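Local coordinates for protein putative oxidoreductase (Thermus thermophilus, PDB 2ISM) that is a putative oxidoreductase of the beta-propeller clan whose precise role is not established and which carries a bound calcium ion, at residues Glu25-Leu30 with Arg54-Gly59; Leu36-Leu39 with Gly43-Ile46; Pro84-Glu89 with Leu110-Glu115; Ala94-Ala99 with Arg104-Arg109; Thr332-Gly337 with Pro343-Val348. All coordinates share one frame; numbering follows the deposited sequence.

Contact 1. Residues Glu25-Leu30 with Arg54-Gly59; sequences EVVGGL and RLFREG
The backbones at Val-27 and Phe-56 stay apart, with 7.9 Å between Val-27 CA and Phe-56 CA, so side chains fill the gap between two sheets. This is packing between neighbouring blades of a six-bladed beta-propeller. Strand 23-27 is the outermost strand of a sheet that it shares with the C-terminal strand 348-351. Strand 52-57 belongs to the next blade.

The Phe-56 ring carries the contact. Its CG lies opposite the backbone N (chi1 -174°), which sends the ring across the gap. Val-27 points back at it. Val-27 CB sits 3.9 Å from the Phe-56 ring centroid, only 17° off the ring normal and offset toward the rim, a CH-pi contact over one face. The methyl Val-27 CG2 stands 3.7 Å from Phe-56 CE1. Val-26 CG1 reaches Phe-56 CE2 at 3.6 Å, on the CD2-CE2 side of the ring. Val-27 thus covers a face near CD1 and CE1, while Val-26 meets CD2 and CE2. Leu-61 of strand 60-66 packs on both Val-27 and Phe-56.

A looser contact lies at the other end. Leu-30 and Arg-54 run antiparallel past one another, with Leu-30 CD2 4.1 Å from Arg-54 NH1. Bends at chi2 and chi3 fold the Arg-54 chain and bring NH1 back beside Leu-30, and this NH1 forms a salt bridge with Glu-48. At the far atom of the Phe-56 ring, the carbonyl Val-26 O comes to 3.3 Å from Phe-56 CZ, obliquely.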
# COMPACT_ATOMS: atom_id res chain seq x y z
N GLU B 25 4.27 16.72 -5.70
CA GLU B 25 3.58 17.85 -5.10
C GLU B 25 2.19 18.02 -5.67
O GLU B 25 2.01 18.10 -6.89
CB GLU B 25 4.39 19.13 -5.30
CG GLU B 25 3.66 20.39 -4.88
CD GLU B 25 4.54 21.62 -4.92
OE1 GLU B 25 4.00 22.75 -4.87
OE2 GLU B 25 5.78 21.46 -5.00
N VAL B 26 1.20 18.07 -4.78
CA VAL B 26 -0.19 18.24 -5.19
C VAL B 26 -0.49 19.74 -5.28
O VAL B 26 -1.09 20.20 -6.25
CB VAL B 26 -1.15 17.58 -4.17
CG1 VAL B 26 -2.59 17.80 -4.60
CG2 VAL B 26 -0.84 16.09 -4.07
N VAL B 27 -0.07 20.49 -4.27
CA VAL B 27 -0.30 21.93 -4.24
C VAL B 27 0.57 22.55 -3.15
O VAL B 27 0.90 21.89 -2.17
CB VAL B 27 -1.80 22.26 -3.97
CG1 VAL B 27 -2.20 21.77 -2.59
CG2 VAL B 27 -2.04 23.75 -4.10
N GLY B 28 0.96 23.81 -3.35
CA GLY B 28 1.80 24.48 -2.37
C GLY B 28 1.37 25.91 -2.08
O GLY B 28 0.28 26.34 -2.48
N GLY B 29 2.22 26.64 -1.37
CA GLY B 29 1.92 28.02 -1.03
C GLY B 29 0.97 28.15 0.15
O GLY B 29 0.47 29.24 0.43
N LEU B 30 0.72 27.04 0.84
CA LEU B 30 -0.20 27.03 1.99
C LEU B 30 0.48 27.46 3.28
O LEU B 30 1.70 27.32 3.44
CB LEU B 30 -0.78 25.62 2.17
CG LEU B 30 -1.52 25.02 0.96
CD1 LEU B 30 -1.53 23.51 1.06
CD2 LEU B 30 -2.94 25.58 0.89
N ARG B 54 -9.23 25.68 2.67
CA ARG B 54 -9.09 25.77 1.23
C ARG B 54 -9.66 24.56 0.52
O ARG B 54 -9.75 23.48 1.09
CB ARG B 54 -7.61 25.91 0.84
CG ARG B 54 -6.86 27.02 1.57
CD ARG B 54 -7.45 28.38 1.25
NE ARG B 54 -7.06 28.85 -0.07
CZ ARG B 54 -5.83 29.24 -0.40
NH1 ARG B 54 -4.86 29.22 0.50
NH2 ARG B 54 -5.58 29.68 -1.63
N LEU B 55 -10.06 24.77 -0.73
CA LEU B 55 -10.59 23.70 -1.56
C LEU B 55 -9.67 23.58 -2.76
O LEU B 55 -9.46 24.55 -3.49
CB LEU B 55 -12.00 24.04 -2.06
CG LEU B 55 -12.51 23.11 -3.18
CD1 LEU B 55 -12.79 21.72 -2.61
CD2 LEU B 55 -13.77 23.67 -3.81
N PHE B 56 -9.10 22.39 -2.95
CA PHE B 56 -8.24 22.16 -4.10
C PHE B 56 -9.03 21.20 -4.98
O PHE B 56 -9.40 20.10 -4.55
CB PHE B 56 -6.91 21.53 -3.70
CG PHE B 56 -5.94 21.41 -4.83
CD1 PHE B 56 -5.42 22.55 -5.45
CD2 PHE B 56 -5.57 20.16 -5.32
CE1 PHE B 56 -4.55 22.44 -6.53
CE2 PHE B 56 -4.71 20.04 -6.40
CZ PHE B 56 -4.19 21.18 -7.01
N ARG B 57 -9.29 21.62 -6.21
CA ARG B 57 -10.06 20.81 -7.14
C ARG B 57 -9.69 21.16 -8.57
O ARG B 57 -9.63 22.33 -8.93
CB ARG B 57 -11.55 21.08 -6.91
CG ARG B 57 -12.50 20.16 -7.65
CD ARG B 57 -13.91 20.73 -7.63
NE ARG B 57 -14.89 19.80 -8.17
CZ ARG B 57 -16.14 20.14 -8.51
NH1 ARG B 57 -16.55 21.39 -8.36
NH2 ARG B 57 -16.97 19.22 -8.98
N GLU B 58 -9.43 20.14 -9.38
CA GLU B 58 -9.08 20.35 -10.77
C GLU B 58 -7.95 21.37 -10.93
O GLU B 58 -8.05 22.30 -11.73
CB GLU B 58 -10.31 20.80 -11.56
CG GLU B 58 -11.36 19.71 -11.74
CD GLU B 58 -12.68 20.25 -12.23
OE1 GLU B 58 -12.69 21.34 -12.86
OE2 GLU B 58 -13.72 19.59 -12.00
N GLY B 59 -6.89 21.20 -10.15
CA GLY B 59 -5.75 22.09 -10.23
C GLY B 59 -5.96 23.52 -9.76
O GLY B 59 -5.08 24.36 -9.99

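Contact 2. Residues Leu36-Leu39 with Gly43-Ile46; sequences LAFL and GMLI
Phe-38 holds its CG beside the backbone N (chi1 -59°), and Met-44 holds its CG opposite the backbone N (chi1 -173°). These settings lay the two chains alongside each other on one face. The last bend of Met-44 (chi3 -51°) brings Met-44 CE to 3.8 Å from Phe-38 CE1. The sulfur stands obliquely to the ring, a Met-aromatic contact.

The pair belongs to a beta hairpin, strands 33-38 and 44-48, in one antiparallel blade of the propeller. Ala-37 and Leu-45 are a hydrogen-bonded antiparallel pair. Leu-45 N donates to Ala-37 O at 2.7 Å, and Ala-37 N donates to Leu-45 O at 3.0 Å.

Leu-36, Phe-38, Met-44 and Ile-46 share one face of the sheet, where Leu-36 CD2 touches Ile-46 CG1 at 3.9 Å. Tyr-329 of strand 328-332 covers this face and meets the Phe-38 ring edge-to-face. On the other face Ala-37 CB packs on Leu-45 CB, and Leu-80 and Leu-82 lie against them.

Toward the turn, Leu-39 N donates to Gly-43 O at 3.0 Å, from above the carbonyl plane. Gly-43 N is buried without a partner in the model. A water donates to both Leu-39 O and Gly-43 O, each at 2.9 Å.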
# COMPACT_ATOMS: atom_id res chain seq x y z
N LEU B 36 -6.32 17.45 6.35
CA LEU B 36 -6.87 17.23 5.02
C LEU B 36 -8.18 16.47 5.12
O LEU B 36 -8.37 15.67 6.03
CB LEU B 36 -5.90 16.40 4.17
CG LEU B 36 -4.52 16.97 3.89
CD1 LEU B 36 -3.70 15.94 3.11
CD2 LEU B 36 -4.64 18.27 3.10
N ALA B 37 -9.07 16.73 4.17
CA ALA B 37 -10.36 16.05 4.09
C ALA B 37 -10.59 15.77 2.61
O ALA B 37 -10.46 16.67 1.78
CB ALA B 37 -11.48 16.94 4.63
N PHE B 38 -10.90 14.53 2.28
CA PHE B 38 -11.11 14.14 0.89
C PHE B 38 -12.60 14.08 0.56
O PHE B 38 -13.34 13.28 1.14
CB PHE B 38 -10.45 12.78 0.64
CG PHE B 38 -8.97 12.78 0.91
CD1 PHE B 38 -8.07 13.18 -0.07
CD2 PHE B 38 -8.48 12.40 2.15
CE1 PHE B 38 -6.70 13.21 0.18
CE2 PHE B 38 -7.11 12.42 2.42
CZ PHE B 38 -6.22 12.83 1.43
N LEU B 39 -13.03 14.94 -0.35
CA LEU B 39 -14.43 14.98 -0.75
C LEU B 39 -14.73 13.82 -1.68
O LEU B 39 -13.90 13.44 -2.51
CB LEU B 39 -14.74 16.30 -1.47
CG LEU B 39 -14.61 17.57 -0.62
CD1 LEU B 39 -14.72 18.80 -1.51
CD2 LEU B 39 -15.68 17.57 0.45
N GLY B 43 -12.59 16.39 -4.84
CA GLY B 43 -12.01 17.59 -4.26
C GLY B 43 -11.26 17.30 -2.97
O GLY B 43 -11.33 16.20 -2.43
N MET B 44 -10.56 18.30 -2.46
CA MET B 44 -9.80 18.14 -1.22
C MET B 44 -9.87 19.40 -0.37
O MET B 44 -9.59 20.49 -0.86
CB MET B 44 -8.34 17.82 -1.56
CG MET B 44 -7.47 17.46 -0.38
SD MET B 44 -5.77 17.17 -0.91
CE MET B 44 -6.04 16.01 -2.24
N LEU B 45 -10.26 19.25 0.89
CA LEU B 45 -10.33 20.39 1.80
C LEU B 45 -9.02 20.43 2.59
O LEU B 45 -8.52 19.41 3.05
CB LEU B 45 -11.53 20.26 2.74
CG LEU B 45 -12.91 20.27 2.08
CD1 LEU B 45 -13.99 20.14 3.14
CD2 LEU B 45 -13.09 21.57 1.29
N ILE B 46 -8.48 21.63 2.74
CA ILE B 46 -7.23 21.82 3.45
C ILE B 46 -7.41 22.90 4.51
O ILE B 46 -7.77 24.03 4.19
CB ILE B 46 -6.12 22.31 2.50
CG1 ILE B 46 -6.05 21.41 1.27
CG2 ILE B 46 -4.79 22.35 3.23
CD1 ILE B 46 -5.19 21.98 0.14
O HOH W 1 -10.99 13.31 -2.68

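Contact 3. Residues Pro84-Glu89 with Leu110-Glu115; sequences PRFPQE and LRHLGE
Phe-86 turns the CZ-CE1 edge of its ring onto the face of His-112. Phe-86 CZ is 3.4 Å from His-112 CG and lies over the centre of the imidazole. The planes are 62° apart and the centroids of the Phe-86 and His-112 rings 4.7 Å apart, a T-shaped pair. Phe-86 CE1 also touches His-112 CB at 3.5 Å.

The opposite face of the imidazole is covered by the loop that follows the strand: Gly-114 N sits 3.4 Å above the ring plane of His-112. The imidazole is thus held between a phenyl edge and a backbone amide. Its rotation is further fixed by a hydrogen bond between His-112 ND1 and the hydroxyl of Tyr-64.

His-112 closes strand 104-112 of one propeller blade, and Tyr-64 lies on strand 60-66 of the preceding one. Phe-86 comes from the loop that joins strands 77-82 and 92-98.

That loop also shapes the phenyl's surroundings. Pro-87, after a cis peptide bond, lays its CB 3.9 Å above the plane of the Phe-86 ring, over its centre. Leu-39 packs on Phe-86 as well. Further out, Glu-89 N bonds to Arg-85 O at 3.1 Å, and Arg-85 NH2 makes a salt bridge with Glu-89 OE2 at 2.9 Å.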
# COMPACT_ATOMS: atom_id res chain seq x y z
N PRO B 84 -19.48 11.41 8.85
CA PRO B 84 -19.42 10.04 8.32
C PRO B 84 -20.36 9.78 7.14
O PRO B 84 -20.04 8.98 6.26
CB PRO B 84 -19.76 9.19 9.53
CG PRO B 84 -19.17 9.97 10.65
CD PRO B 84 -19.60 11.39 10.32
N ARG B 85 -21.51 10.44 7.13
CA ARG B 85 -22.49 10.27 6.06
C ARG B 85 -22.52 11.44 5.08
O ARG B 85 -23.55 11.74 4.47
CB ARG B 85 -23.88 10.04 6.65
CG ARG B 85 -23.95 8.80 7.55
CD ARG B 85 -25.39 8.37 7.83
NE ARG B 85 -26.13 9.35 8.62
CZ ARG B 85 -25.84 9.69 9.87
NH1 ARG B 85 -24.80 9.13 10.49
NH2 ARG B 85 -26.58 10.58 10.51
N PHE B 86 -21.38 12.11 4.93
CA PHE B 86 -21.24 13.24 4.01
C PHE B 86 -21.40 12.70 2.59
O PHE B 86 -20.87 11.64 2.27
CB PHE B 86 -19.84 13.84 4.20
CG PHE B 86 -19.60 15.09 3.40
CD1 PHE B 86 -19.93 16.34 3.92
CD2 PHE B 86 -19.02 15.02 2.14
CE1 PHE B 86 -19.69 17.51 3.20
CE2 PHE B 86 -18.78 16.19 1.40
CZ PHE B 86 -19.11 17.43 1.93
N PRO B 87 -22.11 13.43 1.70
CA PRO B 87 -22.80 14.70 1.90
C PRO B 87 -24.29 14.62 2.29
O PRO B 87 -24.94 15.66 2.42
CB PRO B 87 -22.61 15.39 0.55
CG PRO B 87 -22.77 14.25 -0.39
CD PRO B 87 -21.98 13.13 0.27
N GLN B 88 -24.82 13.41 2.46
CA GLN B 88 -26.22 13.26 2.87
C GLN B 88 -26.42 14.13 4.10
O GLN B 88 -27.44 14.80 4.26
CB GLN B 88 -26.56 11.81 3.21
CG GLN B 88 -27.43 11.66 4.46
CD GLN B 88 -28.45 10.55 4.36
OE1 GLN B 88 -28.69 9.82 5.32
NE2 GLN B 88 -29.08 10.43 3.19
N GLU B 89 -25.44 14.08 4.99
CA GLU B 89 -25.43 14.91 6.19
C GLU B 89 -24.32 15.86 5.75
O GLU B 89 -23.14 15.56 5.90
CB GLU B 89 -24.99 14.09 7.41
CG GLU B 89 -25.92 12.93 7.74
CD GLU B 89 -27.22 13.37 8.39
OE1 GLU B 89 -27.48 14.59 8.46
OE2 GLU B 89 -27.99 12.48 8.83
N LEU B 110 -19.69 23.01 9.96
CA LEU B 110 -20.08 23.91 8.87
C LEU B 110 -21.05 23.17 7.95
O LEU B 110 -20.93 21.96 7.77
CB LEU B 110 -18.87 24.35 8.04
CG LEU B 110 -17.67 25.04 8.69
CD1 LEU B 110 -16.82 25.67 7.59
CD2 LEU B 110 -18.13 26.10 9.66
N ARG B 111 -21.99 23.90 7.36
CA ARG B 111 -22.93 23.29 6.43
C ARG B 111 -22.32 23.37 5.03
O ARG B 111 -21.93 24.44 4.56
CB ARG B 111 -24.28 24.01 6.46
CG ARG B 111 -25.24 23.56 5.35
CD ARG B 111 -26.61 24.21 5.50
NE ARG B 111 -27.42 23.56 6.53
CZ ARG B 111 -27.99 22.37 6.38
NH1 ARG B 111 -27.86 21.70 5.24
NH2 ARG B 111 -28.70 21.85 7.37
N HIS B 112 -22.21 22.21 4.37
CA HIS B 112 -21.64 22.11 3.04
C HIS B 112 -22.61 22.61 1.98
O HIS B 112 -23.75 22.15 1.91
CB HIS B 112 -21.28 20.65 2.76
CG HIS B 112 -20.71 20.41 1.39
ND1 HIS B 112 -19.48 20.88 1.00
CD2 HIS B 112 -21.20 19.72 0.34
CE1 HIS B 112 -19.23 20.50 -0.24
NE2 HIS B 112 -20.26 19.79 -0.66
N LEU B 113 -22.16 23.55 1.15
CA LEU B 113 -22.99 24.11 0.09
C LEU B 113 -22.41 23.84 -1.29
O LEU B 113 -22.79 24.49 -2.27
CB LEU B 113 -23.15 25.62 0.29
CG LEU B 113 -23.80 26.07 1.61
CD1 LEU B 113 -23.77 27.59 1.72
CD2 LEU B 113 -25.23 25.54 1.68
N GLY B 114 -21.50 22.88 -1.37
CA GLY B 114 -20.89 22.56 -2.65
C GLY B 114 -19.46 23.04 -2.79
O GLY B 114 -18.52 22.30 -2.53
N GLU B 115 -19.30 24.30 -3.19
CA GLU B 115 -17.97 24.88 -3.36
C GLU B 115 -17.58 25.71 -2.13
O GLU B 115 -16.45 26.18 -2.02
CB GLU B 115 -17.95 25.77 -4.61
CG GLU B 115 -16.56 26.23 -5.02
CD GLU B 115 -16.58 27.22 -6.17
OE1 GLU B 115 -15.49 27.62 -6.63
OE2 GLU B 115 -17.69 27.61 -6.61

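Contact 4. Residues Ala94-Ala99 with Arg104-Arg109; sequences AYRTVA and RNQVVR
Ala-94 O accepts the amide of Val-108 at 2.8 Å from Val-108 N, and also meets Val-107 CA at 3.3 Å in a CA-H...O contact. It belongs to the beta hairpin of strands 92-98 and 104-112, the two middle strands of a propeller blade. The ladder has three hydrogen-bonded pairs, Ala-94 with Val-108, Arg-96 with Gln-106 and Val-98 with Arg-104, each bonded in both directions.

The same six residues share one face. Arg-96 and Gln-106 run side by side there, and Val-108 CG1 crosses near Arg-96 NE at 3.8 Å. Val-98 CG1 lies over one face of the Arg-104 guanidinium, 3.4 Å above its plane. The Arg-104 chain turns at chi2 (-75°), which folds the guanidinium back over this methyl. Asp-125 holds its NE in a salt bridge, and the carbonyls of Glu-100 and Gly-102 take its NH1.

The other face holds Tyr-95, Thr-97, Asn-105 and Val-107. Thr-97 OG1 is hydrogen-bonded to the backbone N of Gly-76. Gln-106 O lies over one face of the Tyr-95 ring, 4.1 Å above the plane and toward the rim. The ring's outer end rests on Asn-105, with Tyr-95 OH 3.4 Å from Asn-105 CB. At the near end, Tyr-95 CD1 touches Val-107 CG2 at 4.0 Å.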
# COMPACT_ATOMS: atom_id res chain seq x y z
N ALA B 94 -14.68 20.97 12.26
CA ALA B 94 -13.40 21.64 12.41
C ALA B 94 -13.15 21.97 13.87
O ALA B 94 -14.08 22.30 14.61
CB ALA B 94 -13.38 22.92 11.57
N TYR B 95 -11.88 21.88 14.26
CA TYR B 95 -11.44 22.18 15.63
C TYR B 95 -10.75 23.53 15.53
O TYR B 95 -9.84 23.70 14.72
CB TYR B 95 -10.43 21.12 16.09
CG TYR B 95 -9.96 21.25 17.53
CD1 TYR B 95 -10.34 20.30 18.49
CD2 TYR B 95 -9.12 22.29 17.93
CE1 TYR B 95 -9.88 20.38 19.81
CE2 TYR B 95 -8.65 22.38 19.25
CZ TYR B 95 -9.04 21.42 20.18
OH TYR B 95 -8.58 21.49 21.48
N ARG B 96 -11.16 24.50 16.35
CA ARG B 96 -10.52 25.81 16.30
C ARG B 96 -10.40 26.51 17.65
O ARG B 96 -11.18 26.26 18.57
CB ARG B 96 -11.30 26.75 15.35
CG ARG B 96 -12.68 27.15 15.89
CD ARG B 96 -13.26 28.35 15.15
NE ARG B 96 -14.62 28.64 15.60
CZ ARG B 96 -15.35 29.67 15.17
NH1 ARG B 96 -14.85 30.51 14.27
NH2 ARG B 96 -16.58 29.84 15.62
N THR B 97 -9.41 27.39 17.75
CA THR B 97 -9.20 28.18 18.95
C THR B 97 -9.90 29.50 18.61
O THR B 97 -9.60 30.12 17.58
CB THR B 97 -7.70 28.47 19.19
OG1 THR B 97 -6.94 27.26 19.02
CG2 THR B 97 -7.49 28.99 20.61
N VAL B 98 -10.83 29.93 19.45
CA VAL B 98 -11.54 31.18 19.20
C VAL B 98 -11.38 32.14 20.37
O VAL B 98 -11.19 31.71 21.51
CB VAL B 98 -13.05 30.91 18.93
CG1 VAL B 98 -13.77 30.55 20.22
CG2 VAL B 98 -13.69 32.12 18.26
N ALA B 99 -11.44 33.44 20.09
CA ALA B 99 -11.28 34.46 21.12
C ALA B 99 -12.57 35.25 21.40
O ALA B 99 -12.74 35.80 22.49
CB ALA B 99 -10.16 35.43 20.74
N ARG B 104 -11.02 30.09 24.03
CA ARG B 104 -11.15 28.66 24.28
C ARG B 104 -11.12 27.89 22.97
O ARG B 104 -11.25 28.47 21.89
CB ARG B 104 -12.44 28.36 25.05
CG ARG B 104 -13.73 28.31 24.23
CD ARG B 104 -14.23 29.69 23.80
NE ARG B 104 -15.60 29.62 23.28
CZ ARG B 104 -16.34 30.67 22.93
NH1 ARG B 104 -15.86 31.90 23.04
NH2 ARG B 104 -17.57 30.49 22.48
N ASN B 105 -10.93 26.58 23.06
CA ASN B 105 -10.94 25.73 21.87
C ASN B 105 -12.34 25.13 21.76
O ASN B 105 -13.06 25.01 22.75
CB ASN B 105 -9.88 24.62 21.97
CG ASN B 105 -8.47 25.13 21.67
OD1 ASN B 105 -7.58 25.12 22.53
ND2 ASN B 105 -8.26 25.56 20.44
N GLN B 106 -12.73 24.79 20.54
CA GLN B 106 -14.05 24.22 20.32
C GLN B 106 -14.07 23.45 19.02
O GLN B 106 -13.21 23.62 18.16
CB GLN B 106 -15.10 25.33 20.24
CG GLN B 106 -14.74 26.44 19.26
CD GLN B 106 -15.86 27.44 19.05
OE1 GLN B 106 -16.55 27.85 19.98
NE2 GLN B 106 -16.03 27.86 17.80
N VAL B 107 -15.08 22.60 18.88
CA VAL B 107 -15.28 21.84 17.67
C VAL B 107 -16.54 22.45 17.09
O VAL B 107 -17.56 22.53 17.78
CB VAL B 107 -15.54 20.35 17.93
CG1 VAL B 107 -15.92 19.66 16.63
CG2 VAL B 107 -14.28 19.69 18.51
N VAL B 108 -16.47 22.90 15.85
CA VAL B 108 -17.62 23.48 15.20
C VAL B 108 -17.98 22.63 14.00
O VAL B 108 -17.24 21.72 13.62
CB VAL B 108 -17.35 24.93 14.73
CG1 VAL B 108 -17.10 25.83 15.94
CG2 VAL B 108 -16.15 24.97 13.78
N ARG B 109 -19.13 22.92 13.41
CA ARG B 109 -19.61 22.20 12.25
C ARG B 109 -20.06 23.22 11.22
O ARG B 109 -20.72 24.20 11.56
CB ARG B 109 -20.79 21.32 12.68
CG ARG B 109 -21.30 20.38 11.63
CD ARG B 109 -22.28 19.38 12.23
NE ARG B 109 -23.64 19.88 12.37
CZ ARG B 109 -24.67 19.12 12.71
NH1 ARG B 109 -24.48 17.82 12.94
NH2 ARG B 109 -25.89 19.63 12.81

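Contact 5. Residues Thr332-Gly337 with Pro343-Val348; sequences TSNRDG and PGDDRV
Asp-346 turns its carboxylate to the backbone of 332-337. Arg-335 N donates to Asp-346 OD2 at 3.1 Å, on the syn side but 32° out of the carboxylate plane. The same oxygen also accepts from Val-32 N, so two backbone amides grip it. Thr-332 N donates to Arg-347 O at 3.1 Å.

The donating amide of Arg-335 belongs to a type I beta turn, Ser-333 to Asp-336. Asp-336 N closes it on Ser-333 O, and Ser-333 OG adds a bond to Asp-336 OD2 at 2.7 Å. Arg-316 and Arg-318 pair with that oxygen too. The turn opens the long loop between strands 328-332 and 348-351, in the propeller blade that also takes in the N-terminal strand.

On the other side of this loop, Asp-345 OD2 accepts from Arg-342 N. A water donates to Asp-345 OD1 at 2.6 Å and accepts from Arg-347 NH1 at 2.9 Å. Direct pairing of Arg-347 NH1 with Asp-345 OD1 is long, at 3.6 Å. Arg-347 NE has a salt bridge with Glu-25, and Arg-347 NH2 donates to Pro-343 O at 3.1 Å, on a lone pair in the carbonyl plane.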
# COMPACT_ATOMS: atom_id res chain seq x y z
N THR B 332 3.41 19.71 4.79
CA THR B 332 4.59 20.28 5.42
C THR B 332 4.17 21.40 6.38
O THR B 332 3.09 21.99 6.23
CB THR B 332 5.58 20.83 4.38
OG1 THR B 332 4.95 21.87 3.63
CG2 THR B 332 6.01 19.73 3.42
N SER B 333 5.01 21.68 7.36
CA SER B 333 4.70 22.68 8.36
C SER B 333 5.73 23.78 8.52
O SER B 333 5.71 24.53 9.51
CB SER B 333 4.30 21.98 9.66
OG SER B 333 3.69 22.86 10.58
N ASN B 334 6.63 23.88 7.55
CA ASN B 334 7.70 24.87 7.56
C ASN B 334 7.38 26.31 7.89
O ASN B 334 8.27 27.08 8.28
CB ASN B 334 8.43 24.79 6.22
CG ASN B 334 8.92 23.40 5.92
OD1 ASN B 334 8.72 22.88 4.82
ND2 ASN B 334 9.56 22.78 6.89
N ARG B 335 6.12 26.69 7.74
CA ARG B 335 5.71 28.07 8.02
C ARG B 335 4.99 28.24 9.35
O ARG B 335 4.35 29.26 9.58
CB ARG B 335 4.83 28.58 6.87
CG ARG B 335 5.53 28.55 5.52
CD ARG B 335 4.60 28.95 4.38
NE ARG B 335 4.09 30.31 4.53
CZ ARG B 335 3.18 30.86 3.73
NH1 ARG B 335 2.68 30.16 2.72
NH2 ARG B 335 2.77 32.10 3.94
N ASP B 336 5.10 27.25 10.24
CA ASP B 336 4.41 27.35 11.53
C ASP B 336 5.18 28.13 12.59
O ASP B 336 4.77 28.16 13.76
CB ASP B 336 4.07 25.95 12.07
CG ASP B 336 5.29 25.12 12.41
OD1 ASP B 336 6.41 25.68 12.50
OD2 ASP B 336 5.14 23.89 12.59
N GLY B 337 6.27 28.77 12.20
CA GLY B 337 7.05 29.55 13.14
C GLY B 337 8.21 28.82 13.77
O GLY B 337 9.00 29.41 14.51
N PRO B 343 10.65 28.92 -0.80
CA PRO B 343 9.70 29.14 -1.89
C PRO B 343 8.70 28.00 -2.12
O PRO B 343 9.08 26.83 -2.17
CB PRO B 343 10.61 29.35 -3.10
CG PRO B 343 11.73 30.11 -2.49
CD PRO B 343 12.01 29.30 -1.23
N GLY B 344 7.43 28.37 -2.26
CA GLY B 344 6.38 27.39 -2.48
C GLY B 344 6.08 26.55 -1.25
O GLY B 344 5.25 25.65 -1.29
N ASP B 345 6.74 26.88 -0.14
CA ASP B 345 6.56 26.11 1.09
C ASP B 345 5.18 25.82 1.64
O ASP B 345 4.23 26.59 1.48
CB ASP B 345 7.34 26.69 2.25
CG ASP B 345 8.42 25.75 2.70
OD1 ASP B 345 8.28 24.53 2.43
OD2 ASP B 345 9.40 26.20 3.32
N ASP B 346 5.14 24.70 2.35
CA ASP B 346 3.95 24.12 2.91
C ASP B 346 2.89 23.42 2.12
O ASP B 346 1.69 23.73 2.12
CB ASP B 346 3.28 25.06 3.91
CG ASP B 346 4.01 25.07 5.24
OD1 ASP B 346 5.08 24.41 5.28
OD2 ASP B 346 3.56 25.71 6.21
N ARG B 347 3.43 22.50 1.35
CA ARG B 347 2.71 21.74 0.36
C ARG B 347 1.99 20.52 0.88
O ARG B 347 2.23 20.05 1.99
CB ARG B 347 3.79 21.22 -0.58
CG ARG B 347 4.86 22.21 -1.02
CD ARG B 347 5.95 21.46 -1.80
NE ARG B 347 6.71 22.33 -2.70
CZ ARG B 347 7.59 23.24 -2.30
NH1 ARG B 347 7.84 23.41 -1.01
NH2 ARG B 347 8.22 23.99 -3.20
N VAL B 348 1.13 20.02 0.02
CA VAL B 348 0.40 18.80 0.25
C VAL B 348 1.18 17.86 -0.67
O VAL B 348 1.28 18.13 -1.87
CB VAL B 348 -1.04 18.89 -0.23
CG1 VAL B 348 -1.68 17.52 -0.23
CG2 VAL B 348 -1.83 19.85 0.66
O HOH W 2 7.09 22.40 1.61

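Contacts 1 and 5 lie where the first and last strands of the chain pair, and contact 2 packs on Val-348 from the next blade. Contact 2 is nested in the chain loop closed by contact 1. Their centres are 10 Å apart, and Arg-54 N lies 2.7 Å from Ile-46 O, a probable backbone bond. Contacts 1 and 5 have centres 13 Å apart and are joined by a probable bond from Val-348 N to Val-27 O, 2.9 Å. Contact 3 touches contact 2 through Leu-39 CD2 and Phe-86 CE2 at 3.5 Å. Contact 4 adjoins contact 3 along strand 104-112, with centres 19 Å apart. The calcium ion is bound by Glu-233 and Tyr-243, which belong to none of the five contacts.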